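Local coordinates for SsfS6 (Streptomyces sp. SF2575, PDB 4FZR), which is a GT-B-fold protein of the glycosyltransferase-like clan, with two domains each built around a parallel beta sheet, at residues S51-P56 with C69-M74. Numbering follows the deposited sequence.
Sequences SENMGP and CPSLDM
Glu52 N donates to Cys69 O at 2.8 Å (156° at the hydrogen), and Asn53 reaches on to the backbone of Leu72. There Leu72 N gives its hydrogen to Asn53 OD1 over 3.0 Å, while Asn53 ND2 returns only a weak, bent bond to Leu72 O (3.3 Å, 120° at the hydrogen). Asn53 OD1 also accepts from Ser51 OG at 2.7 Å. Ser51 OG and Leu72 N come from opposite faces of the amide, both well out of its plane, a grip that should limit rotation of the group; ND2 has a further acceptor in Cys24 O. With chi1 at 60°, Asn53 CG sits between its own backbone N and carbonyl carbon, which carries CG toward 69-74. Packing fills in around these bonds: Ser71 OG lies 3.3 Å from Asn53 CB, and Ser51 CB rests against Cys69 SG at 3.7 Å. Met111 of helix 93-122 touches both Ser51 and Cys69, while Leu72 meets Leu107 and Arg110. The contact thus joins the turn between strand 45-51 and helix 55-60 to the loop between strand 65-67 and helix 74-78, at the C-terminal ends of these neighbouring parallel strands in the N-terminal Rossmann-like sheet of a GT-B fold.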
# COMPACT_ATOMS: atom_id res chain seq x y z
N SER A 51 8.71 4.60 -15.32
CA SER A 51 9.44 5.82 -15.63
C SER A 51 9.72 6.63 -14.35
O SER A 51 8.95 6.58 -13.40
CB SER A 51 8.67 6.68 -16.64
OG SER A 51 7.46 7.15 -16.09
N GLU A 52 10.83 7.36 -14.36
CA GLU A 52 11.28 8.12 -13.19
C GLU A 52 10.16 8.95 -12.57
O GLU A 52 10.08 9.08 -11.34
CB GLU A 52 12.43 9.04 -13.58
CG GLU A 52 12.98 9.87 -12.43
CD GLU A 52 13.87 9.06 -11.51
OE1 GLU A 52 14.79 8.38 -12.03
OE2 GLU A 52 13.66 9.10 -10.28
N ASN A 53 9.31 9.52 -13.41
CA ASN A 53 8.26 10.43 -12.93
C ASN A 53 7.10 9.72 -12.24
O ASN A 53 6.24 10.36 -11.64
CB ASN A 53 7.75 11.31 -14.07
CG ASN A 53 7.15 10.51 -15.21
OD1 ASN A 53 7.85 9.78 -15.91
ND2 ASN A 53 5.85 10.67 -15.42
N MSE A 54 7.08 8.39 -12.31
CA MSE A 54 6.07 7.61 -11.60
C MSE A 54 6.54 7.22 -10.20
O MSE A 54 5.77 6.67 -9.41
CB MSE A 54 5.70 6.37 -12.42
CG MSE A 54 4.85 6.67 -13.66
SE MSE A 54 3.10 7.42 -13.20
CE MSE A 54 3.50 9.33 -13.32
N GLY A 55 7.80 7.52 -9.88
CA GLY A 55 8.38 7.17 -8.59
C GLY A 55 7.50 7.49 -7.40
O GLY A 55 7.20 6.60 -6.60
N PRO A 56 7.08 8.76 -7.26
CA PRO A 56 6.25 9.20 -6.14
C PRO A 56 4.89 8.50 -6.06
O PRO A 56 4.37 8.29 -4.97
CB PRO A 56 6.06 10.70 -6.42
CG PRO A 56 7.20 11.08 -7.28
CD PRO A 56 7.49 9.88 -8.13
N CYS A 69 13.41 4.48 -17.05
CA CYS A 69 13.76 5.51 -18.01
C CYS A 69 13.51 6.87 -17.37
O CYS A 69 12.80 6.96 -16.37
CB CYS A 69 12.95 5.37 -19.30
SG CYS A 69 11.18 5.76 -19.16
N PRO A 70 14.12 7.94 -17.92
CA PRO A 70 13.88 9.28 -17.38
C PRO A 70 12.42 9.68 -17.47
O PRO A 70 11.63 8.98 -18.11
CB PRO A 70 14.74 10.17 -18.27
CG PRO A 70 15.80 9.27 -18.82
CD PRO A 70 15.14 7.94 -18.99
N SER A 71 12.05 10.80 -16.84
CA SER A 71 10.67 11.28 -16.86
C SER A 71 10.11 11.31 -18.29
O SER A 71 10.81 11.64 -19.24
CB SER A 71 10.59 12.66 -16.22
OG SER A 71 9.28 13.18 -16.29
N LEU A 72 8.83 10.96 -18.43
CA LEU A 72 8.21 10.77 -19.74
C LEU A 72 6.71 10.97 -19.68
O LEU A 72 6.07 10.66 -18.68
CB LEU A 72 8.46 9.35 -20.22
CG LEU A 72 9.42 9.08 -21.38
CD1 LEU A 72 9.20 7.67 -21.91
CD2 LEU A 72 9.25 10.08 -22.50
N ASP A 73 6.14 11.44 -20.78
CA ASP A 73 4.69 11.44 -20.95
C ASP A 73 4.40 10.83 -22.30
O ASP A 73 5.26 10.77 -23.17
CB ASP A 73 4.12 12.85 -20.80
CG ASP A 73 4.33 13.40 -19.40
OD1 ASP A 73 4.32 12.60 -18.44
OD2 ASP A 73 4.51 14.63 -19.26
N MSE A 74 3.18 10.34 -22.48
CA MSE A 74 2.84 9.59 -23.68
C MSE A 74 2.94 10.39 -24.98
O MSE A 74 3.48 9.89 -25.97
CB MSE A 74 1.46 8.96 -23.54
CG MSE A 74 1.47 7.60 -22.85
SE MSE A 74 2.62 6.31 -23.76
CE MSE A 74 2.05 6.62 -25.61